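Local coordinates for Sam-dependent methyltransferases (Streptomyces davawensis, PDB 4D7K), which catalyses the two successive S-adenosyl-L-methionine-dependent N-methylations that turn 8-amino-8-demethyl-D-riboflavin into the antibiotic roseoflavin, at residues A27-A32 and R68-A73; A34-P39 and R64-A69; D40-G45 and A50-A55; A75-P80 and L86-D91; A158-G163 and G187-F192. One frame throughout, in Å; residues are numbered along the deposited sequence.

Interaction 1: residues A27-A32 and R68-A73; sequences AFVLYA and RAAAGA
Ala69 is the first residue of 68-73 to meet the helix segment 27-32. Its methyl faces Val29, with Ala69 CB 4.2 Å from Val29 CG2. This is the looser of the two touches. One residue on, Ala70 takes the other branch of the same valine. Val29 CG1 lies 3.7 Å from Ala70 CA and 3.9 Å from Ala70 CB, so it rests on the backbone as much as on the methyl. The valine reaches both alanines because CG1 stands anti to its own backbone N (chi1 161°) while CG2 stands beside that N. The two methyls thus straddle the step from Ala69 to Ala70. The CA atoms of Val29 and Ala70 are 6.2 Å apart, a close approach for two helices. Gly72 ends helix 60-72, and Ala73 is the first residue to leave helical angles. Ala73 turns its CB toward helix 13-35, where it packs on Val26.

The second subunit covers the same place. Its Leu300 packs on Val29 and its Lys296 on Ala69. Both segments belong to the dimerisation domain. The contact is wholly apolar and buried, and the small alanine methyls allow the two helix backbones to come this close.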
# COMPACT_ATOMS: atom_id res chain seq x y z
N ALA A 27 3.46 4.39 -0.14
CA ALA A 27 3.27 4.27 1.31
C ALA A 27 4.60 4.16 2.03
O ALA A 27 4.80 4.75 3.10
CB ALA A 27 2.40 3.07 1.64
N PHE A 28 5.52 3.41 1.44
CA PHE A 28 6.84 3.22 2.02
C PHE A 28 7.66 4.49 1.93
O PHE A 28 8.43 4.80 2.84
CB PHE A 28 7.57 2.07 1.34
CG PHE A 28 7.16 0.71 1.83
CD1 PHE A 28 7.49 0.30 3.11
CD2 PHE A 28 6.45 -0.15 1.01
CE1 PHE A 28 7.11 -0.95 3.57
CE2 PHE A 28 6.07 -1.40 1.46
CZ PHE A 28 6.40 -1.81 2.74
N VAL A 29 7.50 5.21 0.82
CA VAL A 29 8.19 6.48 0.61
C VAL A 29 7.79 7.51 1.66
O VAL A 29 8.63 8.22 2.21
CB VAL A 29 7.92 7.03 -0.80
CG1 VAL A 29 8.22 8.52 -0.89
CG2 VAL A 29 8.72 6.25 -1.82
N LEU A 30 6.49 7.59 1.94
CA LEU A 30 5.98 8.54 2.91
C LEU A 30 6.40 8.17 4.33
O LEU A 30 6.63 9.05 5.17
CB LEU A 30 4.46 8.63 2.81
CG LEU A 30 3.90 9.08 1.45
CD1 LEU A 30 2.39 8.96 1.44
CD2 LEU A 30 4.31 10.51 1.19
N TYR A 31 6.50 6.87 4.59
CA TYR A 31 6.98 6.38 5.88
C TYR A 31 8.42 6.84 6.13
O TYR A 31 8.73 7.43 7.16
CB TYR A 31 6.89 4.85 5.94
CG TYR A 31 7.57 4.24 7.16
CD1 TYR A 31 6.95 4.26 8.40
CD2 TYR A 31 8.82 3.65 7.06
CE1 TYR A 31 7.56 3.70 9.51
CE2 TYR A 31 9.44 3.09 8.17
CZ TYR A 31 8.81 3.12 9.39
OH TYR A 31 9.42 2.57 10.50
N ALA A 32 9.29 6.57 5.16
CA ALA A 32 10.71 6.87 5.30
C ALA A 32 10.93 8.37 5.41
O ALA A 32 11.77 8.83 6.19
CB ALA A 32 11.50 6.30 4.13
N ARG A 68 13.39 12.69 -4.45
CA ARG A 68 12.79 12.82 -5.77
C ARG A 68 11.54 11.94 -5.89
O ARG A 68 10.57 12.32 -6.55
CB ARG A 68 13.83 12.47 -6.83
CG ARG A 68 13.36 12.57 -8.26
CD ARG A 68 14.47 12.14 -9.18
NE ARG A 68 15.64 13.00 -9.07
CZ ARG A 68 16.90 12.57 -9.17
NH1 ARG A 68 17.15 11.29 -9.36
NH2 ARG A 68 17.90 13.43 -9.06
N ALA A 69 11.55 10.78 -5.24
CA ALA A 69 10.40 9.88 -5.25
C ALA A 69 9.23 10.50 -4.48
O ALA A 69 8.09 10.44 -4.92
CB ALA A 69 10.76 8.51 -4.66
N ALA A 70 9.54 11.11 -3.34
CA ALA A 70 8.54 11.83 -2.57
C ALA A 70 7.95 13.00 -3.37
O ALA A 70 6.78 13.35 -3.21
CB ALA A 70 9.14 12.32 -1.27
N ALA A 71 8.76 13.59 -4.23
CA ALA A 71 8.28 14.64 -5.13
C ALA A 71 7.30 14.07 -6.16
O ALA A 71 6.23 14.63 -6.40
CB ALA A 71 9.46 15.33 -5.82
N GLY A 72 7.67 12.93 -6.75
CA GLY A 72 6.80 12.25 -7.70
C GLY A 72 5.44 11.92 -7.12
O GLY A 72 4.43 11.95 -7.82
N ALA A 73 5.42 11.60 -5.83
CA ALA A 73 4.19 11.26 -5.14
C ALA A 73 3.46 12.49 -4.61
O ALA A 73 2.47 12.36 -3.89
CB ALA A 73 4.48 10.29 -4.00

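Interaction 2: residues A34-P39 and R64-A69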
# COMPACT_ATOMS: atom_id res chain seq x y z
N ALA A 34 8.80 10.56 6.67
CA ALA A 34 8.36 10.98 7.99
C ALA A 34 9.34 10.54 9.08
O ALA A 34 9.61 11.31 10.00
CB ALA A 34 6.96 10.43 8.27
N LYS A 35 9.87 9.33 8.97
CA LYS A 35 10.80 8.81 9.99
C LYS A 35 12.10 9.60 10.02
O LYS A 35 12.76 9.69 11.05
CB LYS A 35 11.10 7.32 9.75
CG LYS A 35 9.89 6.40 9.86
CD LYS A 35 9.23 6.46 11.22
CE LYS A 35 10.13 5.86 12.30
NZ LYS A 35 9.40 5.78 13.59
N LEU A 36 12.48 10.16 8.87
CA LEU A 36 13.69 10.95 8.80
C LEU A 36 13.42 12.39 9.21
O LEU A 36 14.32 13.23 9.22
CB LEU A 36 14.27 10.90 7.39
CG LEU A 36 14.95 9.58 7.03
CD1 LEU A 36 15.19 9.51 5.54
CD2 LEU A 36 16.27 9.46 7.78
N HIS A 37 12.16 12.67 9.55
CA HIS A 37 11.72 14.00 9.96
C HIS A 37 12.03 15.07 8.92
O HIS A 37 12.23 16.24 9.24
CB HIS A 37 12.34 14.37 11.32
CG HIS A 37 11.77 13.59 12.46
ND1 HIS A 37 12.43 12.54 13.04
CD2 HIS A 37 10.58 13.70 13.10
CE1 HIS A 37 11.68 12.04 14.02
NE2 HIS A 37 10.55 12.72 14.07
N LEU A 38 12.06 14.65 7.66
CA LEU A 38 12.23 15.56 6.54
C LEU A 38 11.16 16.66 6.46
O LEU A 38 11.49 17.80 6.15
CB LEU A 38 12.26 14.78 5.22
CG LEU A 38 13.52 13.92 5.06
CD1 LEU A 38 13.45 13.05 3.83
CD2 LEU A 38 14.75 14.81 5.01
N PRO A 39 9.88 16.34 6.75
CA PRO A 39 8.92 17.44 6.70
C PRO A 39 9.23 18.53 7.72
O PRO A 39 9.09 19.71 7.43
CB PRO A 39 7.58 16.77 7.04
CG PRO A 39 7.78 15.34 6.70
CD PRO A 39 9.20 15.06 7.03
N ARG A 64 18.72 11.82 -2.35
CA ARG A 64 18.15 12.55 -3.47
C ARG A 64 17.13 11.71 -4.24
O ARG A 64 16.08 12.22 -4.64
CB ARG A 64 19.25 13.01 -4.43
CG ARG A 64 18.72 13.81 -5.62
CD ARG A 64 19.83 14.23 -6.57
NE ARG A 64 20.81 15.10 -5.92
CZ ARG A 64 22.01 14.68 -5.54
NH1 ARG A 64 22.37 13.42 -5.74
NH2 ARG A 64 22.85 15.53 -4.95
N ARG A 65 17.45 10.44 -4.43
CA ARG A 65 16.54 9.52 -5.10
C ARG A 65 15.27 9.29 -4.27
O ARG A 65 14.17 9.22 -4.81
CB ARG A 65 17.24 8.19 -5.39
CG ARG A 65 18.42 8.33 -6.33
CD ARG A 65 19.24 7.06 -6.38
NE ARG A 65 18.46 5.93 -6.87
CZ ARG A 65 18.89 4.67 -6.85
NH1 ARG A 65 20.09 4.38 -6.36
NH2 ARG A 65 18.12 3.70 -7.31
N LEU A 66 15.43 9.20 -2.96
CA LEU A 66 14.29 9.11 -2.05
C LEU A 66 13.45 10.40 -2.07
O LEU A 66 12.22 10.35 -2.12
CB LEU A 66 14.76 8.82 -0.62
CG LEU A 66 13.68 8.89 0.45
CD1 LEU A 66 12.65 7.80 0.25
CD2 LEU A 66 14.26 8.81 1.85
N LEU A 67 14.13 11.54 -2.03
CA LEU A 67 13.46 12.84 -2.03
C LEU A 67 12.75 13.08 -3.36
O LEU A 67 11.65 13.63 -3.40
CB LEU A 67 14.45 13.98 -1.76
CG LEU A 67 15.07 14.07 -0.37
CD1 LEU A 67 16.20 15.09 -0.36
CD2 LEU A 67 14.00 14.46 0.63
N ARG A 68 13.39 12.69 -4.45
CA ARG A 68 12.79 12.82 -5.77
C ARG A 68 11.54 11.94 -5.89
O ARG A 68 10.57 12.32 -6.55
CB ARG A 68 13.83 12.47 -6.83
CG ARG A 68 13.36 12.57 -8.26
CD ARG A 68 14.47 12.14 -9.18
NE ARG A 68 15.64 13.00 -9.07
CZ ARG A 68 16.90 12.57 -9.17
NH1 ARG A 68 17.15 11.29 -9.36
NH2 ARG A 68 17.90 13.43 -9.06
N ALA A 69 11.55 10.78 -5.24
CA ALA A 69 10.40 9.88 -5.25
C ALA A 69 9.23 10.50 -4.48
O ALA A 69 8.09 10.44 -4.92
CB ALA A 69 10.76 8.51 -4.66
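Leu38 and Leu67 have the nearest CA atoms of the two segments, 9.1 Å apart, so the backbones are well separated and side chains span the distance. Segment 64-69 is helical throughout. Segment 34-39 is a corner: helix 13-35 ends, and helix 38-41 starts almost at once. His37 makes the turn with a positive phi of 56°. It closes the first helix in a Schellman motif and is also the N-cap residue of the next. The bond from His37 N to Ala34 O, 2.9 Å long, belongs to this helix end.

Two leucine pairs then close the gap, one from each side of the corner. Leu36 CD1 meets Leu66 CD2 at 3.9 Å. Leu38 CD1 meets Leu67 CD2 more closely, at 3.5 Å. In both pairs a single methyl of each residue does the touching, and the side chains cross obliquely. The two leucines of helix 60-72 are turned differently. Leu66 has CG anti to its backbone N (chi1 172°), whereas Leu67 has CG beside its N (chi1 -69°). The CB of Leu67 points along the contact rather than at it, and its branched end brings CD2 up to Leu38.

Leu67 also packs on Leu52 and Leu76, and the second subunit places Arg125 on Leu36. Arg65 forms a salt bridge to Asp299 of the second subunit. The contact lies in the O-methyltransferase dimerisation domain, a helical domain of the helix-turn-helix clan in the cation-independent O-methyltransferase family.

Interaction 3: residues D40-G45 and A50-A55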
# COMPACT_ATOMS: atom_id res chain seq x y z
N ASP A 40 9.65 18.11 8.91
CA ASP A 40 9.97 19.03 9.99
C ASP A 40 11.24 19.82 9.68
O ASP A 40 11.36 21.01 10.01
CB ASP A 40 10.10 18.27 11.31
CG ASP A 40 8.89 17.39 11.60
OD1 ASP A 40 7.93 17.89 12.22
OD2 ASP A 40 8.89 16.21 11.21
N LEU A 41 12.20 19.17 9.02
CA LEU A 41 13.42 19.83 8.60
C LEU A 41 13.14 20.86 7.50
O LEU A 41 13.91 21.80 7.32
CB LEU A 41 14.45 18.80 8.10
CG LEU A 41 15.19 17.95 9.14
CD1 LEU A 41 15.93 16.81 8.45
CD2 LEU A 41 16.17 18.81 9.94
N LEU A 42 12.05 20.68 6.77
CA LEU A 42 11.71 21.58 5.68
C LEU A 42 10.61 22.57 6.08
O LEU A 42 10.12 23.34 5.26
CB LEU A 42 11.26 20.78 4.45
CG LEU A 42 12.32 19.93 3.74
CD1 LEU A 42 11.66 18.93 2.79
CD2 LEU A 42 13.28 20.82 2.99
N ALA A 43 10.26 22.57 7.36
CA ALA A 43 9.14 23.36 7.87
C ALA A 43 9.30 24.86 7.65
O ALA A 43 8.30 25.59 7.61
CB ALA A 43 8.92 23.08 9.35
N ASP A 44 10.53 25.33 7.52
CA ASP A 44 10.78 26.77 7.44
C ASP A 44 11.30 27.23 6.08
O ASP A 44 11.68 28.38 5.93
CB ASP A 44 11.76 27.20 8.54
CG ASP A 44 11.16 27.12 9.93
OD1 ASP A 44 9.92 26.94 10.03
OD2 ASP A 44 11.91 27.24 10.92
N GLY A 45 11.32 26.33 5.10
CA GLY A 45 11.78 26.68 3.77
C GLY A 45 12.67 25.63 3.13
O GLY A 45 12.98 24.62 3.75
N ALA A 50 22.50 18.23 -0.07
CA ALA A 50 23.68 18.20 0.78
C ALA A 50 23.35 18.55 2.23
O ALA A 50 23.82 17.89 3.16
CB ALA A 50 24.74 19.14 0.25
N ASP A 51 22.55 19.60 2.42
CA ASP A 51 22.13 20.01 3.76
C ASP A 51 21.31 18.92 4.44
O ASP A 51 21.54 18.58 5.60
CB ASP A 51 21.32 21.31 3.71
CG ASP A 51 22.16 22.52 3.35
OD1 ASP A 51 23.40 22.48 3.54
OD2 ASP A 51 21.58 23.53 2.90
N LEU A 52 20.35 18.38 3.71
CA LEU A 52 19.48 17.34 4.25
C LEU A 52 20.28 16.06 4.51
O LEU A 52 19.96 15.30 5.43
CB LEU A 52 18.32 17.08 3.29
CG LEU A 52 17.39 18.28 3.12
CD1 LEU A 52 16.39 18.07 2.00
CD2 LEU A 52 16.66 18.58 4.42
N ALA A 53 21.33 15.85 3.72
CA ALA A 53 22.19 14.68 3.92
C ALA A 53 22.92 14.76 5.26
O ALA A 53 22.99 13.77 6.00
CB ALA A 53 23.19 14.56 2.78
N ALA A 54 23.46 15.93 5.57
CA ALA A 54 24.18 16.14 6.82
C ALA A 54 23.21 16.15 8.00
O ALA A 54 23.53 15.67 9.08
CB ALA A 54 24.97 17.44 6.78
N ALA A 55 22.03 16.71 7.78
CA ALA A 55 21.01 16.80 8.82
C ALA A 55 20.44 15.43 9.21
O ALA A 55 19.96 15.26 10.33
CB ALA A 55 19.89 17.73 8.37
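Leu41 packs against Leu52 and Ala55 where two short helices of the dimerisation domain run close in sequence. Helix 38-41 ends here, and a type I beta turn from Leu42 to Gly45 leads off toward strand 47-48 and helix 49-56. The turn and the strand thus join the two helices, in a domain of the helix-turn-helix clan.

Leu41 can be followed outward. Its CB already touches the neighbouring helix, 4.3 Å from Leu52 CD2. CG stands beside the backbone N and anti to the carbonyl carbon (chi1 -75°), which carries the branch on to Ala55. Both tips then share one methyl. Leu41 CD1 is 4.1 Å from Ala55 CB, and Leu41 CD2 is 4.2 Å from the same atom. The fork of the leucine therefore sits over the alanine. This end of the contact lies at the surface of the dimer.

The inner end belongs to Leu42 and Leu52, which are buried. Leu52 uses its two methyls for different partners: CD2 for Leu41, CD1 for Leu42. It also packs on Leu63, so Leu52 links helix 49-56 both to helix 38-41 with its following turn and to helix 60-72. Nearby, Asp51 forms a salt bridge with Arg47 in the linking strand. The packing is moderate rather than tight, and the inner leucine pair meets through Leu42 CD2 and Leu52 CD1 at 4.3 Å.

Interaction 4: residues A75-P80 and L86-D91; sequences ALREVP and LAPMGD
Ala75 and Ala87 make the hydrogen bond of this contact. Ala87 N donates to Ala75 O at 3.1 Å with an N-H...O angle of 142°. The donor approaches from above the carbonyl plane, 39° out of it. The same oxygen also receives a CA-H...O contact from Gly90 CA at 3.2 Å. One carbonyl oxygen thus meets both Ala87 and Gly90.

Next to this, Leu76 and Leu86 form an antiparallel non-hydrogen-bonded pair. Their side chains start out diverging, but the end of Leu76 comes back, with Leu76 CD2 4.1 Å from Leu86 CD2. A second apolar touch joins Ala75 CB and Met89 CE at 4.0 Å. The bend at chi3 of Met89 (72°) turns its methyl back to the alanine.

The third kind is the lid made by Arg77. Its guanidinium lies with one face over Leu86 O, 3.1 Å from the plane and offset toward the rim. The angles are too poor for bonds to that oxygen. The charged end pairs instead with Glu85, while the aliphatic part covers Ala87, with Arg77 CG 4.1 Å from Ala87 CB.

Strands 76-79 and 83-86 form a hairpin, consistent with the wing of a winged-helix domain. Leu76 packs on Ala70 of helix 60-72, Ala75 and Met89 both reach Leu30 of helix 13-35, and Met89 also packs on Leu17 of the second subunit.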
# COMPACT_ATOMS: atom_id res chain seq x y z
N ALA A 75 4.40 14.76 -2.37
CA ALA A 75 4.58 15.09 -0.96
C ALA A 75 5.56 16.26 -0.79
O ALA A 75 5.39 17.10 0.08
CB ALA A 75 5.06 13.87 -0.19
N LEU A 76 6.58 16.29 -1.64
CA LEU A 76 7.53 17.40 -1.69
C LEU A 76 7.50 18.04 -3.07
O LEU A 76 6.80 17.57 -3.97
CB LEU A 76 8.95 16.93 -1.36
CG LEU A 76 9.25 16.15 -0.07
CD1 LEU A 76 10.71 15.74 -0.06
CD2 LEU A 76 8.95 16.97 1.17
N ARG A 77 8.27 19.12 -3.24
CA ARG A 77 8.48 19.74 -4.54
C ARG A 77 9.97 19.87 -4.83
O ARG A 77 10.74 20.26 -3.96
CB ARG A 77 7.84 21.13 -4.61
CG ARG A 77 6.34 21.15 -4.73
CD ARG A 77 5.86 22.55 -5.11
NE ARG A 77 6.24 23.55 -4.11
CZ ARG A 77 5.43 23.99 -3.16
NH1 ARG A 77 4.19 23.51 -3.08
NH2 ARG A 77 5.84 24.91 -2.30
N GLU A 78 10.38 19.53 -6.05
CA GLU A 78 11.75 19.77 -6.46
C GLU A 78 11.93 21.26 -6.71
O GLU A 78 11.05 21.92 -7.26
CB GLU A 78 12.09 18.96 -7.71
CG GLU A 78 12.18 17.47 -7.47
CD GLU A 78 12.74 16.73 -8.66
OE1 GLU A 78 13.96 16.83 -8.90
OE2 GLU A 78 11.96 16.04 -9.34
N VAL A 79 13.08 21.79 -6.31
CA VAL A 79 13.33 23.23 -6.35
C VAL A 79 14.77 23.49 -6.83
O VAL A 79 15.69 22.79 -6.40
CB VAL A 79 13.09 23.86 -4.95
CG1 VAL A 79 13.94 25.11 -4.73
CG2 VAL A 79 11.61 24.15 -4.76
N PRO A 80 14.95 24.48 -7.73
CA PRO A 80 16.23 24.82 -8.35
C PRO A 80 17.43 24.81 -7.40
O PRO A 80 17.31 25.18 -6.24
CB PRO A 80 15.99 26.25 -8.90
CG PRO A 80 14.60 26.64 -8.46
CD PRO A 80 13.87 25.35 -8.22
N LEU A 86 8.30 21.73 0.89
CA LEU A 86 7.05 21.06 1.21
C LEU A 86 5.94 21.29 0.20
O LEU A 86 5.60 22.43 -0.11
CB LEU A 86 6.56 21.50 2.59
CG LEU A 86 7.28 20.92 3.81
CD1 LEU A 86 6.77 21.58 5.08
CD2 LEU A 86 7.09 19.41 3.87
N ALA A 87 5.36 20.20 -0.31
CA ALA A 87 4.08 20.27 -1.00
C ALA A 87 2.99 20.11 0.06
O ALA A 87 3.29 19.71 1.19
CB ALA A 87 3.98 19.17 -2.07
N PRO A 88 1.72 20.44 -0.26
CA PRO A 88 0.65 20.34 0.74
C PRO A 88 0.56 19.00 1.49
O PRO A 88 0.32 19.00 2.69
CB PRO A 88 -0.62 20.57 -0.10
CG PRO A 88 -0.16 21.50 -1.18
CD PRO A 88 1.24 21.07 -1.52
N MET A 89 0.73 17.88 0.79
CA MET A 89 0.59 16.58 1.43
C MET A 89 1.72 16.31 2.43
O MET A 89 1.50 15.73 3.50
CB MET A 89 0.54 15.47 0.37
CG MET A 89 -0.07 14.16 0.85
SD MET A 89 -0.31 12.95 -0.46
CE MET A 89 1.38 12.47 -0.78
N GLY A 90 2.93 16.74 2.09
CA GLY A 90 4.06 16.60 3.00
C GLY A 90 3.91 17.45 4.25
O GLY A 90 4.40 17.09 5.33
N ASP A 91 3.23 18.58 4.10
CA ASP A 91 2.98 19.49 5.21
C ASP A 91 2.19 18.80 6.32
O ASP A 91 2.43 19.04 7.51
CB ASP A 91 2.23 20.74 4.71
CG ASP A 91 2.29 21.89 5.70
OD1 ASP A 91 3.36 22.12 6.30
OD2 ASP A 91 1.26 22.57 5.88

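Interaction 5: residues A158-G163 and G187-F192; sequences AMVEFG and GGRGQF
A single side-chain-to-backbone hydrogen bond with light packing around it joins helix 149-165 to the glycine-rich loop that leads into helix 191-199. The glutamine Gln191 supplies the bond. Gln191 NE2 donates to Val160 O at 3.2 Å, and the N-H...O angle of 165° is nearly straight. The acceptor lies close to the amide plane of the glutamine, 10° out of it. From the carbonyl's side the donor is modestly tilted from the plane. Gln191 reaches this far because its chain is fully extended, with CG anti to the backbone N and CD anti to CA. Its NE2 also rests on the valine side chain, 3.7 Å from Val160 CG1. Gln191 OE1 comes within 4.2 Å of Gly163 CA.

The loop 187-190 is a type II' beta turn, and Gly190 is the N-cap of helix 191-199. It follows strand 181-185, the place of the glycine-rich motif of class I methyltransferases in their Rossmann-like fold. Consistent with that, Gly188 N is hydrogen-bonded to Asp209, a predicted S-adenosyl-L-methionine-binding residue. The side chain of Arg189 comes within about 8 Å of the side chain of Asp209.

Arg189 adds the second touch. Its extended chain crosses the valine at about a right angle, and Arg189 NH2 lies 3.9 Å from Val160 CG1, obliquely to the guanidinium. The side chain of Arg189 also packs on Ser216 and Phe220 of helix 214-223.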
# COMPACT_ATOMS: atom_id res chain seq x y z
N ALA A 158 -2.52 8.47 15.44
CA ALA A 158 -3.35 7.82 14.42
C ALA A 158 -4.83 7.81 14.83
O ALA A 158 -5.70 8.14 14.03
CB ALA A 158 -2.87 6.42 14.16
N MET A 159 -5.10 7.43 16.08
CA MET A 159 -6.46 7.37 16.61
C MET A 159 -7.12 8.75 16.68
O MET A 159 -8.32 8.88 16.47
CB MET A 159 -6.48 6.73 18.00
CG MET A 159 -6.10 5.26 18.02
SD MET A 159 -7.19 4.28 16.96
CE MET A 159 -6.05 3.79 15.67
N VAL A 160 -6.33 9.77 17.00
CA VAL A 160 -6.83 11.14 17.00
C VAL A 160 -7.16 11.57 15.58
O VAL A 160 -8.19 12.21 15.33
CB VAL A 160 -5.81 12.13 17.62
CG1 VAL A 160 -6.23 13.58 17.37
CG2 VAL A 160 -5.63 11.85 19.11
N GLU A 161 -6.30 11.18 14.64
CA GLU A 161 -6.47 11.54 13.23
C GLU A 161 -7.71 10.91 12.61
O GLU A 161 -8.46 11.58 11.89
CB GLU A 161 -5.21 11.15 12.44
CG GLU A 161 -3.98 11.95 12.85
CD GLU A 161 -2.67 11.25 12.53
OE1 GLU A 161 -2.71 10.18 11.89
OE2 GLU A 161 -1.61 11.78 12.91
N PHE A 162 -7.94 9.62 12.88
CA PHE A 162 -9.13 8.94 12.40
C PHE A 162 -10.40 9.56 12.99
O PHE A 162 -11.42 9.65 12.32
CB PHE A 162 -9.08 7.45 12.73
CG PHE A 162 -8.08 6.67 11.92
CD1 PHE A 162 -7.99 6.85 10.55
CD2 PHE A 162 -7.22 5.77 12.52
CE1 PHE A 162 -7.06 6.14 9.80
CE2 PHE A 162 -6.30 5.05 11.78
CZ PHE A 162 -6.22 5.24 10.42
N GLY A 163 -10.31 9.99 14.24
CA GLY A 163 -11.42 10.68 14.87
C GLY A 163 -11.74 12.00 14.21
O GLY A 163 -12.90 12.37 14.05
N GLY A 187 -14.99 8.30 26.60
CA GLY A 187 -14.76 9.34 25.61
C GLY A 187 -13.36 9.92 25.57
O GLY A 187 -13.15 10.98 24.97
N GLY A 188 -12.41 9.25 26.21
CA GLY A 188 -11.02 9.66 26.18
C GLY A 188 -10.77 11.07 26.70
O GLY A 188 -11.12 11.39 27.84
N ARG A 189 -10.16 11.91 25.87
CA ARG A 189 -9.85 13.28 26.25
C ARG A 189 -11.03 14.22 26.00
O ARG A 189 -11.01 15.38 26.43
CB ARG A 189 -8.61 13.78 25.51
CG ARG A 189 -8.77 13.86 24.00
CD ARG A 189 -7.56 14.51 23.36
NE ARG A 189 -7.86 15.01 22.02
CZ ARG A 189 -7.02 15.71 21.27
NH1 ARG A 189 -5.80 16.00 21.72
NH2 ARG A 189 -7.38 16.13 20.07
N GLY A 190 -12.05 13.73 25.31
CA GLY A 190 -13.27 14.50 25.10
C GLY A 190 -13.47 14.99 23.68
O GLY A 190 -14.28 15.89 23.44
N GLN A 191 -12.74 14.39 22.74
CA GLN A 191 -12.76 14.81 21.34
C GLN A 191 -14.16 14.77 20.72
O GLN A 191 -14.65 15.77 20.20
CB GLN A 191 -11.80 13.94 20.52
CG GLN A 191 -11.56 14.39 19.09
CD GLN A 191 -10.60 13.48 18.35
OE1 GLN A 191 -10.51 12.29 18.64
NE2 GLN A 191 -9.87 14.04 17.39
N PHE A 192 -14.79 13.61 20.79
CA PHE A 192 -16.14 13.45 20.26
C PHE A 192 -17.14 14.35 20.96
O PHE A 192 -17.91 15.07 20.32
CB PHE A 192 -16.60 11.99 20.37
CG PHE A 192 -18.03 11.78 19.96
CD1 PHE A 192 -18.38 11.79 18.62
CD2 PHE A 192 -19.02 11.57 20.90
CE1 PHE A 192 -19.69 11.60 18.23
CE2 PHE A 192 -20.33 11.37 20.52
CZ PHE A 192 -20.67 11.39 19.18

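In the fold
Interactions 1 to 4 lie together in the dimerisation domain, while interaction 5 stands apart in the methyltransferase domain, its centre 27 to 31 Å from theirs. Interactions 1 and 2 overlap on helix 60-72, where they share Arg68 and Ala69. Both also use helix 13-35, both touch the second subunit, and both are buried and apolar. Interaction 3 is nested inside the loop closed by interaction 2 and joins it through Leu52 and Leu67, but its outer edge is exposed. Interaction 4 adds one backbone hydrogen bond to largely buried packing, and its Leu76 touches both Leu67 and Leu42. Interaction 5 is a surface contact carried mainly by one polar bond.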